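PDB 4QQS: glycoside hydrolase family 43 from Halothermothrix orenii, which hydrolyses alpha-L-arabinofuranosyl linkages as a thermostable family 43 glycosidase, probably contributing to the breakdown of xylan and related plant polysaccharides. Local coordinates for residues T6-G11 with P304-Q309; V287-L292 with P310-N315; K143-N148 with W191-G196; L21-R26 with V76-N81. All coordinates share one frame; numbering follows the deposited sequence.

In the fold
Starting at the N terminus, the lead-in 6-11 opens contact 1, which closes only at 304-309, 293 residues later, where the two ends of the five-bladed propeller come together. Contact 4 (21-26 with 76-81) lies nested inside that long loop and joins the first strands of the first two four-stranded sheets. Contact 3 (143-148 with 191-196) follows it in series, also nested; it holds the predicted proton donor Glu195 and lies on the other side of the chain's centre from contact 4. Contact 2 begins within the loop, on strand 287-292, and ends beyond it at 310-315, so it crosses contact 1. Contacts 1 and 2 touch through Thr305 with Asp290 and Asn7 with Ile289.

Contact 1: T6-G11 with P304-Q309; sequences TNPVGG and PTRSPQ
Asn7, Pro8 and Arg306 carry a loop-to-loop contact between the N-terminal lead-in to the first strand and the tail that leaves the last one, 298-302. The carboxamide of Asn7 reaches across, and its ND2 donates to Thr305 O at 3.1 Å. That bond is fairly straight (160° at the hydrogen) and lies in the amide plane, although ND2 stands above the plane of the carbonyl it meets. ND2 also donates to Ile289 O, so two backbone oxygens fix the rotation of the amide. Beside it a water takes the N-H of Asn7 at 2.9 Å and gives its own hydrogens to Thr305 OG1 and Ser307 O, each 2.8 Å from the water oxygen. In this five-bladed propeller every blade is made of one continuous run of chain, and the ring's two ends meet here through loops, against strand 285-295, without exchanging a strand. Thr305 OG1 continues to Asp290 on that strand. Arg306 starts out facing away from the lead-in, but its chain bends at chi2 (-75°) and again at chi3, carrying the guanidinium back until Pro8 CG sits over the centre of one face, 3.8 Å from CZ of Arg306. Arg306 CD passes 3.3 Å from Asn7 O, the carbonyl of the cis peptide bond that leads into Pro8. Farther along, Thr6 OG1 rests on Pro308 CA at 3.6 Å.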
# COMPACT_ATOMS: atom_id res chain seq x y z
N THR A 6 -13.03 0.55 17.61
CA THR A 6 -12.23 1.71 17.99
C THR A 6 -10.83 1.48 17.46
O THR A 6 -10.21 0.46 17.77
CB THR A 6 -12.18 1.89 19.52
OG1 THR A 6 -13.51 2.04 20.04
CG2 THR A 6 -11.38 3.12 19.91
N ASN A 7 -10.34 2.41 16.66
CA ASN A 7 -8.97 2.35 16.20
C ASN A 7 -8.00 2.55 17.35
O ASN A 7 -8.34 3.22 18.32
CB ASN A 7 -8.71 3.43 15.15
CG ASN A 7 -9.26 3.07 13.79
OD1 ASN A 7 -9.14 1.93 13.33
ND2 ASN A 7 -9.83 4.06 13.12
N PRO A 8 -6.79 2.00 17.24
CA PRO A 8 -6.33 1.12 16.16
C PRO A 8 -6.92 -0.30 16.29
O PRO A 8 -6.87 -0.87 17.36
CB PRO A 8 -4.81 1.08 16.37
CG PRO A 8 -4.51 2.27 17.22
CD PRO A 8 -5.69 2.40 18.12
N VAL A 9 -7.44 -0.86 15.21
CA VAL A 9 -8.11 -2.16 15.28
C VAL A 9 -7.11 -3.31 15.30
O VAL A 9 -6.16 -3.34 14.51
CB VAL A 9 -9.14 -2.37 14.14
CG1 VAL A 9 -10.30 -1.42 14.30
CG2 VAL A 9 -8.49 -2.24 12.77
N GLY A 10 -7.33 -4.25 16.21
CA GLY A 10 -6.53 -5.45 16.27
C GLY A 10 -5.31 -5.37 17.17
O GLY A 10 -4.67 -6.39 17.44
N GLY A 11 -4.95 -4.16 17.59
CA GLY A 11 -3.79 -3.98 18.44
C GLY A 11 -2.50 -4.45 17.79
O GLY A 11 -1.60 -4.95 18.46
N PRO A 304 -9.43 10.76 10.37
CA PRO A 304 -9.18 9.52 11.12
C PRO A 304 -9.89 9.52 12.47
O PRO A 304 -9.97 10.56 13.13
CB PRO A 304 -7.67 9.55 11.31
CG PRO A 304 -7.36 11.02 11.41
CD PRO A 304 -8.29 11.68 10.44
N THR A 305 -10.41 8.37 12.88
CA THR A 305 -11.14 8.26 14.13
C THR A 305 -10.35 7.48 15.18
O THR A 305 -9.54 6.61 14.87
CB THR A 305 -12.50 7.57 13.97
OG1 THR A 305 -12.31 6.20 13.62
CG2 THR A 305 -13.36 8.26 12.95
N ARG A 306 -10.64 7.82 16.44
CA ARG A 306 -10.14 7.08 17.59
C ARG A 306 -11.20 7.01 18.68
O ARG A 306 -10.89 7.10 19.85
CB ARG A 306 -8.90 7.76 18.17
CG ARG A 306 -7.68 7.55 17.36
CD ARG A 306 -7.18 6.17 17.53
NE ARG A 306 -5.81 6.18 18.03
CZ ARG A 306 -4.72 6.03 17.28
NH1 ARG A 306 -4.82 5.84 15.96
NH2 ARG A 306 -3.53 6.05 17.85
N SER A 307 -12.45 6.88 18.26
CA SER A 307 -13.57 6.73 19.17
C SER A 307 -14.47 5.67 18.57
O SER A 307 -14.33 5.34 17.40
CB SER A 307 -14.32 8.05 19.29
OG SER A 307 -14.77 8.50 18.03
N PRO A 308 -15.41 5.13 19.35
CA PRO A 308 -16.24 4.04 18.83
C PRO A 308 -17.04 4.41 17.57
O PRO A 308 -17.74 5.43 17.57
CB PRO A 308 -17.17 3.73 20.00
CG PRO A 308 -16.40 4.14 21.20
CD PRO A 308 -15.65 5.37 20.78
N GLN A 309 -16.94 3.57 16.55
CA GLN A 309 -17.63 3.76 15.28
C GLN A 309 -18.49 2.55 15.00
O GLN A 309 -18.16 1.46 15.44
CB GLN A 309 -16.62 3.88 14.13
CG GLN A 309 -15.61 4.97 14.29
CD GLN A 309 -16.22 6.35 14.30
OE1 GLN A 309 -16.97 6.72 13.40
NE2 GLN A 309 -15.89 7.13 15.33
O HOH W 1 -12.03 4.67 15.94

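Contact 2: V287-L292 with P310-N315; sequences VNIDRL and PGPRSN
On the third strand of the last propeller blade, Arg291 extends outward to hold Pro310 and Gly311 of the C-terminal tail. The grip is end-on: both terminal nitrogens go to a single acceptor, NH1 to Pro310 O at 2.9 Å and NH2 to the same Pro310 O at 3.0 Å. Pro310 O lies almost exactly in the guanidinium plane, whereas from the carbonyl's side the two donors come from one face, NH1 moderately tilted and NH2 well above the plane. NH2 adds a weak bond, bent to 130° at the hydrogen, to Gly311 O at 3.0 Å, again near the guanidinium plane. Two successive carbonyls of the tail therefore share one guanidinium. An extended run from CG to NE carries the group this far, and chi4 of 84° then turns its plane across the chain. The inner nitrogen, NE, forms a salt bridge with Glu267, whose other carboxylate oxygen accepts from the backbone N of Arg313, so arginine and tail are tied a second time through this acid. Next to the polar part, Ile289 CD1 meets Pro312 CG at 3.9 Å, the two side chains crossing at about a right angle, and Phe269 of the adjacent strand touches both. Residues 310-313 have polyproline II-like backbone angles and run at 78° to the strand. The tail thus lies across the sheet and is held by side chains of the blade, with backbone bonding to Asp264 at Arg313, an irregular C-terminal extension packed against the final four-stranded antiparallel blade of a beta-propeller.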
# COMPACT_ATOMS: atom_id res chain seq x y z
N VAL A 287 -2.32 -0.52 12.87
CA VAL A 287 -3.36 -0.64 11.86
C VAL A 287 -4.66 0.04 12.27
O VAL A 287 -5.09 -0.06 13.42
CB VAL A 287 -3.63 -2.14 11.59
CG1 VAL A 287 -4.73 -2.33 10.57
CG2 VAL A 287 -2.36 -2.86 11.13
N ASN A 288 -5.29 0.71 11.30
CA ASN A 288 -6.54 1.45 11.49
C ASN A 288 -7.43 1.24 10.29
O ASN A 288 -6.95 0.98 9.18
CB ASN A 288 -6.29 2.94 11.61
CG ASN A 288 -5.28 3.28 12.67
OD1 ASN A 288 -5.63 3.46 13.84
ND2 ASN A 288 -4.03 3.30 12.30
N ILE A 289 -8.74 1.39 10.50
CA ILE A 289 -9.70 1.41 9.40
C ILE A 289 -10.61 2.62 9.54
O ILE A 289 -10.86 3.11 10.65
CB ILE A 289 -10.54 0.12 9.33
CG1 ILE A 289 -11.51 -0.00 10.51
CG2 ILE A 289 -9.62 -1.11 9.21
CD1 ILE A 289 -12.38 -1.23 10.44
N ASP A 290 -11.14 3.11 8.42
CA ASP A 290 -12.19 4.11 8.47
C ASP A 290 -12.96 4.10 7.16
O ASP A 290 -12.50 3.59 6.14
CB ASP A 290 -11.63 5.52 8.79
CG ASP A 290 -11.54 5.82 10.29
OD1 ASP A 290 -12.52 5.56 11.03
OD2 ASP A 290 -10.49 6.38 10.72
N ARG A 291 -14.16 4.68 7.19
CA ARG A 291 -15.04 4.68 6.04
C ARG A 291 -14.54 5.60 4.94
O ARG A 291 -14.14 6.73 5.21
CB ARG A 291 -16.46 5.05 6.47
CG ARG A 291 -17.13 3.92 7.23
CD ARG A 291 -18.55 4.27 7.73
NE ARG A 291 -19.22 3.02 8.10
CZ ARG A 291 -19.11 2.39 9.27
NH1 ARG A 291 -18.47 2.94 10.29
NH2 ARG A 291 -19.68 1.21 9.42
N LEU A 292 -14.60 5.09 3.72
CA LEU A 292 -14.16 5.76 2.51
C LEU A 292 -15.37 5.85 1.58
O LEU A 292 -16.09 4.87 1.43
CB LEU A 292 -13.08 4.91 1.85
CG LEU A 292 -12.42 5.46 0.59
CD1 LEU A 292 -11.52 6.63 0.96
CD2 LEU A 292 -11.62 4.38 -0.09
N PRO A 310 -19.59 2.73 14.24
CA PRO A 310 -20.38 1.57 13.84
C PRO A 310 -19.51 0.54 13.12
O PRO A 310 -18.67 0.89 12.28
CB PRO A 310 -21.42 2.16 12.89
CG PRO A 310 -21.56 3.58 13.32
CD PRO A 310 -20.17 3.98 13.73
N GLY A 311 -19.69 -0.72 13.47
CA GLY A 311 -18.92 -1.79 12.87
C GLY A 311 -19.08 -1.83 11.35
O GLY A 311 -20.11 -1.43 10.84
N PRO A 312 -18.05 -2.31 10.63
CA PRO A 312 -18.21 -2.48 9.18
C PRO A 312 -19.48 -3.27 8.87
O PRO A 312 -19.73 -4.29 9.49
CB PRO A 312 -16.94 -3.25 8.79
CG PRO A 312 -15.93 -2.79 9.80
CD PRO A 312 -16.70 -2.68 11.08
N ARG A 313 -20.29 -2.76 7.94
CA ARG A 313 -21.63 -3.31 7.73
C ARG A 313 -21.58 -4.78 7.35
O ARG A 313 -20.81 -5.21 6.49
CB ARG A 313 -22.40 -2.50 6.69
CG ARG A 313 -22.92 -1.15 7.22
CD ARG A 313 -23.48 -0.25 6.12
NE ARG A 313 -24.31 -1.06 5.25
CZ ARG A 313 -25.57 -1.38 5.47
NH1 ARG A 313 -26.27 -0.80 6.43
NH2 ARG A 313 -26.13 -2.25 4.65
N SER A 314 -22.48 -5.52 7.99
CA SER A 314 -22.57 -6.97 7.85
C SER A 314 -24.02 -7.38 7.89
O SER A 314 -24.87 -6.69 8.47
CB SER A 314 -21.82 -7.66 8.99
OG SER A 314 -22.47 -7.49 10.23
N ASN A 315 -24.32 -8.52 7.28
CA ASN A 315 -25.66 -9.08 7.34
C ASN A 315 -25.86 -9.83 8.65
O ASN A 315 -24.91 -10.05 9.40
CB ASN A 315 -25.90 -9.99 6.15
CG ASN A 315 -26.08 -9.22 4.86
OD1 ASN A 315 -26.82 -8.24 4.82
ND2 ASN A 315 -25.38 -9.64 3.81
OXT ASN A 315 -26.98 -10.22 9.00

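Contact 3: K143-N148 with W191-G196; sequences KDCSEN and WQWNEG
Cys145 packs against Trp191 and Trp193 where the turn after strand 137-143 meets strand 191-202, the strand that brings the predicted proton donor Glu195 into the active site of the five-bladed propeller. Its CB lies 3.9 Å from Trp191 CE3, at the benzene end of that indole. From there SG takes the position between the backbone N and the carbonyl carbon (chi1 60°), which brings it to both indoles. SG meets Trp191 at the edge, nearly in the ring plane, 3.6 Å from its CE3. The same SG also comes within 3.4 Å of Trp193 NE1, approaching that five-membered ring obliquely. Both are sulfur-aromatic contacts, and the indole of Trp191 is further held by stacking on His154. The turn that presents the cysteine is an Asx turn: Asp144 OD2 accepts from the backbone N-H of Ser146 at 3.0 Å from above the carboxylate plane, and Ser146 OG donates to the anti lone pair of the same OD2 at 2.7 Å. Two bonds on one oxygen settle the rotation of this carboxylate and leave OD1 facing the active-site strand. One water there donates both to Asp144 OD1 at 2.8 Å and to Glu195 OE1 at 2.7 Å, while Glu195 OE2 is hydrogen-bonded to Tyr220. A second water gives a hydrogen to Asp144 OD1 and weakly accepts from Trp193 NE1 at 3.4 Å, lying at the edge of the indole in its plane.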
# COMPACT_ATOMS: atom_id res chain seq x y z
N LYS A 143 9.87 4.59 -7.78
CA LYS A 143 11.30 4.78 -8.01
C LYS A 143 11.79 5.57 -6.81
O LYS A 143 11.50 6.74 -6.66
CB LYS A 143 11.51 5.53 -9.33
CG LYS A 143 12.95 5.59 -9.82
CD LYS A 143 13.05 6.32 -11.17
CE LYS A 143 14.41 6.15 -11.79
NZ LYS A 143 14.64 6.99 -12.98
N ASP A 144 12.46 4.85 -5.90
CA ASP A 144 12.68 5.32 -4.54
C ASP A 144 13.73 6.42 -4.43
O ASP A 144 14.79 6.37 -5.07
CB ASP A 144 13.07 4.14 -3.67
CG ASP A 144 13.17 4.50 -2.20
OD1 ASP A 144 12.12 4.71 -1.57
OD2 ASP A 144 14.32 4.55 -1.69
N CYS A 145 13.44 7.40 -3.58
CA CYS A 145 14.32 8.52 -3.28
C CYS A 145 15.76 8.15 -2.94
O CYS A 145 16.65 8.95 -3.20
CB CYS A 145 13.72 9.35 -2.15
SG CYS A 145 13.49 8.44 -0.62
N SER A 146 15.99 6.96 -2.37
CA SER A 146 17.34 6.57 -1.98
C SER A 146 18.32 6.68 -3.14
O SER A 146 19.47 7.01 -2.91
CB SER A 146 17.36 5.15 -1.42
OG SER A 146 16.87 4.21 -2.36
N GLU A 147 17.87 6.40 -4.36
CA GLU A 147 18.73 6.41 -5.53
C GLU A 147 18.16 7.24 -6.67
O GLU A 147 18.57 7.09 -7.81
CB GLU A 147 19.01 4.98 -6.01
CG GLU A 147 19.61 4.08 -4.96
CD GLU A 147 20.14 2.80 -5.55
OE1 GLU A 147 19.52 1.73 -5.41
OE2 GLU A 147 21.22 2.84 -6.17
N ASN A 148 17.23 8.13 -6.37
CA ASN A 148 16.57 8.95 -7.39
C ASN A 148 16.73 10.40 -7.01
O ASN A 148 16.05 10.88 -6.11
CB ASN A 148 15.09 8.55 -7.47
CG ASN A 148 14.41 9.00 -8.73
OD1 ASN A 148 15.04 9.17 -9.79
ND2 ASN A 148 13.10 9.11 -8.67
N TRP A 191 14.35 15.98 0.72
CA TRP A 191 13.83 14.65 0.46
C TRP A 191 12.32 14.80 0.31
O TRP A 191 11.69 15.47 1.15
CB TRP A 191 14.16 13.71 1.63
CG TRP A 191 15.61 13.36 1.70
CD1 TRP A 191 16.63 14.17 2.10
CD2 TRP A 191 16.20 12.11 1.34
NE1 TRP A 191 17.82 13.51 2.00
CE2 TRP A 191 17.59 12.24 1.53
CE3 TRP A 191 15.70 10.89 0.88
CZ2 TRP A 191 18.49 11.20 1.26
CZ3 TRP A 191 16.59 9.87 0.62
CH2 TRP A 191 17.96 10.03 0.80
N GLN A 192 11.75 14.18 -0.72
CA GLN A 192 10.32 14.33 -1.02
C GLN A 192 9.76 13.00 -1.48
O GLN A 192 10.43 12.25 -2.20
CB GLN A 192 10.11 15.37 -2.12
CG GLN A 192 10.66 16.74 -1.77
CD GLN A 192 10.43 17.77 -2.84
OE1 GLN A 192 9.56 17.60 -3.69
NE2 GLN A 192 11.17 18.87 -2.76
N TRP A 193 8.53 12.71 -1.08
CA TRP A 193 7.92 11.42 -1.37
C TRP A 193 6.52 11.49 -1.93
O TRP A 193 5.66 12.18 -1.39
CB TRP A 193 7.79 10.58 -0.08
CG TRP A 193 9.05 10.25 0.62
CD1 TRP A 193 9.76 9.11 0.53
CD2 TRP A 193 9.73 11.08 1.59
NE1 TRP A 193 10.84 9.17 1.39
CE2 TRP A 193 10.84 10.38 2.03
CE3 TRP A 193 9.48 12.36 2.11
CZ2 TRP A 193 11.73 10.91 2.98
CZ3 TRP A 193 10.34 12.88 3.04
CH2 TRP A 193 11.46 12.16 3.46
N ASN A 194 6.29 10.71 -2.99
CA ASN A 194 4.97 10.15 -3.28
C ASN A 194 5.18 8.64 -3.29
O ASN A 194 5.99 8.13 -4.08
CB ASN A 194 4.40 10.57 -4.64
CG ASN A 194 3.83 11.99 -4.72
OD1 ASN A 194 3.41 12.40 -5.80
ND2 ASN A 194 3.79 12.74 -3.62
N GLU A 195 4.46 7.92 -2.43
CA GLU A 195 4.67 6.49 -2.33
C GLU A 195 3.37 5.79 -1.96
O GLU A 195 2.32 6.42 -1.85
CB GLU A 195 5.83 6.16 -1.38
CG GLU A 195 5.57 6.56 0.05
CD GLU A 195 6.76 6.34 1.00
OE1 GLU A 195 7.84 5.90 0.56
OE2 GLU A 195 6.60 6.60 2.21
N GLY A 196 3.42 4.48 -1.82
CA GLY A 196 2.24 3.75 -1.44
C GLY A 196 1.00 3.90 -2.32
O GLY A 196 -0.10 4.07 -1.80
O HOH W 2 9.60 5.86 -1.49
O HOH W 3 12.10 6.07 1.06

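Contact 4: L21-R26 with V76-N81; sequences LKHESR and VIFYNN
Val76 and Phe78, on the first strand of the second blade, meet Leu21 and His23 on the first strand of the first blade; the strands run in roughly the same direction, 35° apart. Val76 comes first. Its CG1 meets Leu21 CD2 at 4.1 Å, but the closer approach is of Leu21 CD2 to Val76 O, at 3.5 Å. That carbonyl oxygen accepts a hydrogen bond from the hydroxyl of Tyr19. Ile77 points away and its side chain touches Tyr84; only its backbone comes near Leu21. The CB of Phe78 points at strand 21-23, and with CG anti to the backbone N (chi1 -176°), its ring swings out to meet His23. The imidazole comes edge first, NE2 standing over the centre of the phenyl face and 3.5 Å from Phe78 CE1. The planes are inclined at 50° and the centroids are 4.3 Å apart, a tilted edge-to-face pair. Phe83 joins both rings, making an aromatic cluster of three, and Glu24 CG lies over one face of the imidazole. His23 also starts the type I' turn to Arg26, closed by backbone bonds in both directions, so the cluster sits where strand 16-23 turns back into 26-32. Neighbouring blades that pack face to face through side chains, without backbone pairing between their innermost strands, are characteristic of a beta-propeller.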
# COMPACT_ATOMS: atom_id res chain seq x y z
N LEU A 21 -6.69 -7.92 1.75
CA LEU A 21 -7.45 -8.58 0.70
C LEU A 21 -8.62 -9.32 1.31
O LEU A 21 -8.48 -10.07 2.27
CB LEU A 21 -6.58 -9.57 -0.06
CG LEU A 21 -7.29 -10.25 -1.23
CD1 LEU A 21 -7.76 -9.24 -2.30
CD2 LEU A 21 -6.40 -11.30 -1.85
N LYS A 22 -9.80 -9.09 0.76
CA LYS A 22 -10.99 -9.88 1.09
C LYS A 22 -11.11 -11.04 0.11
O LYS A 22 -11.05 -10.83 -1.09
CB LYS A 22 -12.24 -9.01 1.01
CG LYS A 22 -13.48 -9.72 1.54
CD LYS A 22 -14.72 -8.88 1.44
CE LYS A 22 -15.90 -9.62 2.02
NZ LYS A 22 -17.17 -8.85 1.90
N HIS A 23 -11.25 -12.25 0.65
CA HIS A 23 -11.43 -13.44 -0.18
C HIS A 23 -12.35 -14.42 0.54
O HIS A 23 -12.08 -14.80 1.68
CB HIS A 23 -10.10 -14.12 -0.48
CG HIS A 23 -10.21 -15.15 -1.56
ND1 HIS A 23 -10.19 -16.51 -1.33
CD2 HIS A 23 -10.37 -15.00 -2.90
CE1 HIS A 23 -10.31 -17.15 -2.48
NE2 HIS A 23 -10.43 -16.26 -3.44
N GLU A 24 -13.42 -14.84 -0.12
CA GLU A 24 -14.35 -15.85 0.41
C GLU A 24 -14.75 -15.56 1.85
O GLU A 24 -14.66 -16.40 2.74
CB GLU A 24 -13.77 -17.27 0.22
CG GLU A 24 -13.62 -17.60 -1.27
CD GLU A 24 -13.22 -19.03 -1.57
OE1 GLU A 24 -12.67 -19.72 -0.68
OE2 GLU A 24 -13.45 -19.47 -2.72
N SER A 25 -15.17 -14.32 2.07
CA SER A 25 -15.76 -13.86 3.34
C SER A 25 -14.76 -13.75 4.49
O SER A 25 -15.16 -13.63 5.66
CB SER A 25 -16.95 -14.74 3.74
OG SER A 25 -17.95 -14.73 2.74
N ARG A 26 -13.48 -13.77 4.16
CA ARG A 26 -12.44 -13.57 5.15
C ARG A 26 -11.53 -12.45 4.65
O ARG A 26 -11.41 -12.22 3.45
CB ARG A 26 -11.62 -14.85 5.34
CG ARG A 26 -12.43 -16.09 5.66
CD ARG A 26 -13.17 -15.98 6.96
NE ARG A 26 -12.29 -15.68 8.08
CZ ARG A 26 -12.65 -15.79 9.36
NH1 ARG A 26 -13.88 -16.20 9.69
NH2 ARG A 26 -11.78 -15.49 10.31
N VAL A 76 -1.21 -8.45 -2.03
CA VAL A 76 -1.68 -9.73 -2.52
C VAL A 76 -2.99 -9.58 -3.31
O VAL A 76 -3.95 -9.01 -2.80
CB VAL A 76 -1.89 -10.71 -1.35
CG1 VAL A 76 -2.40 -12.05 -1.84
CG2 VAL A 76 -0.58 -10.90 -0.58
N ILE A 77 -3.00 -10.10 -4.53
CA ILE A 77 -4.21 -10.15 -5.35
C ILE A 77 -4.61 -11.59 -5.63
O ILE A 77 -3.79 -12.50 -5.56
CB ILE A 77 -4.04 -9.40 -6.70
CG1 ILE A 77 -2.99 -10.05 -7.60
CG2 ILE A 77 -3.71 -7.94 -6.44
CD1 ILE A 77 -2.90 -9.46 -8.99
N PHE A 78 -5.89 -11.79 -5.91
CA PHE A 78 -6.40 -13.07 -6.38
C PHE A 78 -6.64 -12.94 -7.88
O PHE A 78 -7.49 -12.16 -8.31
CB PHE A 78 -7.69 -13.43 -5.65
CG PHE A 78 -8.23 -14.77 -6.02
CD1 PHE A 78 -7.60 -15.92 -5.60
CD2 PHE A 78 -9.39 -14.88 -6.78
CE1 PHE A 78 -8.10 -17.15 -5.93
CE2 PHE A 78 -9.89 -16.12 -7.11
CZ PHE A 78 -9.24 -17.25 -6.69
N TYR A 79 -5.84 -13.66 -8.67
CA TYR A 79 -5.77 -13.47 -10.13
C TYR A 79 -5.48 -14.82 -10.73
O TYR A 79 -4.62 -15.52 -10.24
CB TYR A 79 -4.62 -12.50 -10.46
CG TYR A 79 -4.36 -12.21 -11.94
CD1 TYR A 79 -5.18 -11.34 -12.65
CD2 TYR A 79 -3.26 -12.75 -12.59
CE1 TYR A 79 -4.93 -11.04 -13.98
CE2 TYR A 79 -3.01 -12.46 -13.93
CZ TYR A 79 -3.85 -11.61 -14.61
OH TYR A 79 -3.61 -11.29 -15.93
N ASN A 80 -6.21 -15.17 -11.79
CA ASN A 80 -6.07 -16.47 -12.43
C ASN A 80 -6.15 -17.60 -11.40
O ASN A 80 -5.35 -18.55 -11.41
CB ASN A 80 -4.78 -16.53 -13.23
CG ASN A 80 -4.85 -15.70 -14.52
OD1 ASN A 80 -5.92 -15.27 -14.96
ND2 ASN A 80 -3.69 -15.48 -15.13
N ASN A 81 -7.12 -17.48 -10.51
CA ASN A 81 -7.46 -18.52 -9.55
C ASN A 81 -6.32 -18.87 -8.59
O ASN A 81 -6.27 -19.98 -8.08
CB ASN A 81 -7.96 -19.78 -10.27
CG ASN A 81 -8.91 -20.58 -9.41
OD1 ASN A 81 -9.65 -20.02 -8.60
ND2 ASN A 81 -8.91 -21.90 -9.60